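PDB 4IO6: glutamate receptor 1 from Adineta vaga, which probably works as a ligand-gated ion channel, of which this chain is the amino-acid-binding domain, occupied here by methionine. Local coordinates for residues I86-A91 / K204-I209. Numbering follows the deposited sequence. Where two conformers were deposited one is given.
Sequences ITVTSA and KSTFGI. With MET (methionine), chain C.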
ATOM      1  N   ILE A  86      -3.627  11.083  -4.780  1.00 11.13           N
ATOM      2  CA  ILE A  86      -4.904  11.113  -4.116  1.00  9.98           C
ATOM      3  C   ILE A  86      -4.939  10.033  -3.027  1.00 12.81           C
ATOM      4  O   ILE A  86      -4.884   8.851  -3.302  1.00 11.26           O
ATOM      5  CB  ILE A  86      -6.068  10.883  -5.109  1.00 10.33           C
ATOM      6  CG1 ILE A  86      -6.012  11.860  -6.286  1.00 12.18           C
ATOM      7  CG2 ILE A  86      -7.380  10.987  -4.369  1.00 12.47           C
ATOM      8  CD1 ILE A  86      -6.974  11.504  -7.439  1.00 16.99           C
ATOM      9  N   THR A  87      -4.990  10.459  -1.771  1.00 10.86           N
ATOM     10  CA  THR A  87      -4.923   9.567  -0.654  1.00 10.31           C
ATOM     11  C   THR A  87      -6.239   8.813  -0.457  1.00  9.69           C
ATOM     12  O   THR A  87      -7.316   9.402  -0.522  1.00 10.79           O
ATOM     13  CB  THR A  87      -4.574  10.359   0.632  1.00 10.68           C
ATOM     14  OG1 THR A  87      -3.340  11.023   0.376  1.00 12.66           O
ATOM     15  CG2 THR A  87      -4.417   9.464   1.799  1.00 11.14           C
ATOM     16  N   VAL A  88      -6.115   7.503  -0.239  1.00  9.85           N
ATOM     17  CA  VAL A  88      -7.254   6.658   0.074  1.00  9.78           C
ATOM     18  C   VAL A  88      -7.606   6.905   1.532  1.00 10.51           C
ATOM     19  O   VAL A  88      -6.816   6.666   2.453  1.00 13.65           O
ATOM     20  CB  VAL A  88      -6.913   5.197  -0.165  1.00 13.46           C
ATOM     21  CG1 VAL A  88      -8.109   4.312   0.138  1.00 13.65           C
ATOM     22  CG2 VAL A  88      -6.428   4.989  -1.621  1.00 13.68           C
ATOM     23  N   THR A  89      -8.828   7.368   1.777  1.00 11.31           N
ATOM     24  CA  THR A  89      -9.301   7.568   3.135  1.00 13.14           C
ATOM     25  C   THR A  89     -10.667   6.923   3.350  1.00 10.94           C
ATOM     26  O   THR A  89     -11.415   6.731   2.400  1.00 11.70           O
ATOM     27  CB  THR A  89      -9.433   9.083   3.492  1.00 13.39           C
ATOM     28  OG1 THR A  89     -10.590   9.633   2.831  1.00 13.35           O
ATOM     29  CG2 THR A  89      -8.183   9.855   3.049  1.00 13.43           C
ATOM     30  N   SER A  90     -10.988   6.643   4.607  1.00 12.20           N
ATOM     31  CA  SER A  90     -12.271   6.024   4.984  0.66 12.10           C
ATOM     32  C   SER A  90     -13.460   6.887   4.563  1.00 14.37           C
ATOM     33  O   SER A  90     -14.444   6.384   4.032  1.00 14.90           O
ATOM     34  CB  SER A  90     -12.358   5.712   6.489  0.66 16.20           C
ATOM     35  OG  SER A  90     -12.337   6.891   7.271  0.66 18.51           O
ATOM     36  N   ALA A  91     -13.372   8.184   4.810  1.00 15.28           N
ATOM     37  CA  ALA A  91     -14.456   9.083   4.415  1.00 17.48           C
ATOM     38  C   ALA A  91     -14.682   9.130   2.910  1.00 16.36           C
ATOM     39  O   ALA A  91     -15.826   9.144   2.430  1.00 15.72           O
ATOM     40  CB  ALA A  91     -14.176  10.463   4.931  1.00 15.78           C
ATOM     41  N   LYS A 204       0.823   7.012   7.577  1.00 19.34           N
ATOM     42  CA  LYS A 204       1.111   6.082   6.490  1.00 16.07           C
ATOM     43  C   LYS A 204      -0.204   5.746   5.794  1.00 18.22           C
ATOM     44  O   LYS A 204      -1.248   5.487   6.450  1.00 19.96           O
ATOM     45  CB  LYS A 204       1.771   4.812   7.036  1.00 23.13           C
ATOM     46  CG  LYS A 204       2.986   5.050   7.911  1.00 38.55           C
ATOM     47  CD  LYS A 204       4.295   4.839   7.176  1.00 48.78           C
ATOM     48  CE  LYS A 204       5.405   4.425   8.149  1.00 53.40           C
ATOM     49  NZ  LYS A 204       5.524   5.335   9.325  1.00 57.50           N
ATOM     50  N   SER A 205      -0.172   5.795   4.464  1.00 15.47           N
ATOM     51  CA  SER A 205      -1.360   5.677   3.677  1.00 14.83           C
ATOM     52  C   SER A 205      -0.982   5.179   2.289  1.00 13.96           C
ATOM     53  O   SER A 205       0.147   4.709   2.048  1.00 14.89           O
ATOM     54  CB  SER A 205      -2.067   7.045   3.601  1.00 17.29           C
ATOM     55  OG  SER A 205      -1.155   8.042   3.156  1.00 21.15           O
ATOM     56  N   THR A 206      -1.935   5.246   1.369  1.00 12.12           N
ATOM     57  CA  THR A 206      -1.692   4.884  -0.005  1.00 12.69           C
ATOM     58  C   THR A 206      -2.377   5.865  -0.929  1.00 14.10           C
ATOM     59  O   THR A 206      -3.320   6.567  -0.525  1.00 13.16           O
ATOM     60  CB  THR A 206      -2.254   3.475  -0.337  1.00 15.93           C
ATOM     61  OG1 THR A 206      -3.636   3.445   0.012  1.00 17.52           O
ATOM     62  CG2 THR A 206      -1.557   2.406   0.440  1.00 17.87           C
ATOM     63  N   PHE A 207      -1.918   5.906  -2.168  1.00 10.03           N
ATOM     64  CA  PHE A 207      -2.574   6.637  -3.254  1.00  8.85           C
ATOM     65  C   PHE A 207      -3.291   5.609  -4.132  1.00 12.33           C
ATOM     66  O   PHE A 207      -2.733   4.535  -4.403  1.00 13.73           O
ATOM     67  CB  PHE A 207      -1.614   7.400  -4.194  1.00 10.70           C
ATOM     68  CG  PHE A 207      -0.839   8.531  -3.557  1.00 11.57           C
ATOM     69  CD1 PHE A 207      -1.361   9.238  -2.516  1.00 13.19           C
ATOM     70  CD2 PHE A 207       0.398   8.896  -4.043  1.00 14.05           C
ATOM     71  CE1 PHE A 207      -0.653  10.283  -1.943  1.00 14.27           C
ATOM     72  CE2 PHE A 207       1.112   9.925  -3.471  1.00 13.06           C
ATOM     73  CZ  PHE A 207       0.581  10.617  -2.442  1.00 11.51           C
ATOM     74  N   GLY A 208      -4.490   5.936  -4.589  1.00 10.82           N
ATOM     75  CA  GLY A 208      -5.226   5.063  -5.497  1.00 12.79           C
ATOM     76  C   GLY A 208      -5.934   5.877  -6.541  1.00 12.25           C
ATOM     77  O   GLY A 208      -6.159   7.076  -6.378  1.00 12.22           O
ATOM     78  N   ILE A 209      -6.274   5.240  -7.658  1.00 10.98           N
ATOM     79  CA  ILE A 209      -7.083   5.860  -8.684  1.00  9.45           C
ATOM     80  C   ILE A 209      -8.514   5.821  -8.220  1.00  9.42           C
ATOM     81  O   ILE A 209      -9.005   4.777  -7.756  1.00 12.33           O
ATOM     82  CB  ILE A 209      -6.896   5.110 -10.034  1.00  9.51           C
ATOM     83  CG1 ILE A 209      -5.450   5.295 -10.508  1.00 12.50           C
ATOM     84  CG2 ILE A 209      -7.910   5.571 -11.073  1.00 12.48           C
ATOM     85  CD1 ILE A 209      -5.110   4.517 -11.812  1.00 13.94           C
TER
HETATM   86  N   MET C 301      -2.718  13.373  -0.976  1.00 11.20           N
HETATM   87  CA  MET C 301      -3.486  14.339  -0.163  1.00 11.75           C
HETATM   88  C   MET C 301      -4.964  14.140  -0.362  1.00 11.83           C
HETATM   89  O   MET C 301      -5.405  13.295  -1.196  1.00  9.96           O
HETATM   90  CB  MET C 301      -3.117  15.796  -0.467  1.00 15.40           C
HETATM   91  CG  MET C 301      -1.886  16.239   0.276  1.00 16.79           C
HETATM   92  SD  MET C 301      -2.310  16.347   2.071  1.00 18.49           S
HETATM   93  CE  MET C 301      -0.666  16.328   2.800  1.00 23.04           C
HETATM   94  OXT MET C 301      -5.788  14.807   0.274  1.00 12.25           O
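T87 meets the F207 ring at its edge: OG1 lies near the ring plane, 3.6 Å from CE1. That hydroxyl oxygen also accepts a hydrogen bond from the ammonium nitrogen of the bound methionine (T87 OG1 to ligand N, 2.8 Å), while the T87 backbone N gives a nearly straight hydrogen bond to the ligand carboxylate O at 2.9 Å (175°). With chi1 at -57°, OG1 stands beside the backbone N, which places it next to the ligand nitrogen and the F207 edge; the backbone N-H holds the carboxylate independently of that torsion. The methyl CG2, anti to the backbone N, touches S205 CB and OG. The backbones of T87 and F207 form a single antiparallel bridge as a non-hydrogen-bonded pair, flanked by hydrogen bonds from V88 N to T206 O (3.0 Å) and from G208 N to I86 O (3.2 Å); the latter oxygen also receives a CA-H contact from F207. In the two-lobed clamshell fold of glutamate receptor ligand-binding domains, this pairing ties the binding loop just before helix 90-93 to strand 200-211. F207 CE1 approaches the ligand N to 3.8 Å, and the ring also touches D85, whose backbone O is another ligand acceptor. Replacing F207 by an alanine is likely to open a gap beside T87 OG1 and the ammonium group, leaving the threonine side chain less firmly placed. On the other side of the bridge, V88 crosses T206 obliquely, its CG2 resting 3.6 Å from T206 OG1, a hydroxyl hydrogen-bonded to R229 of the second subunit. T87 O accepts a hydrogen bond from R92, whose NH1 binds the ligand as well.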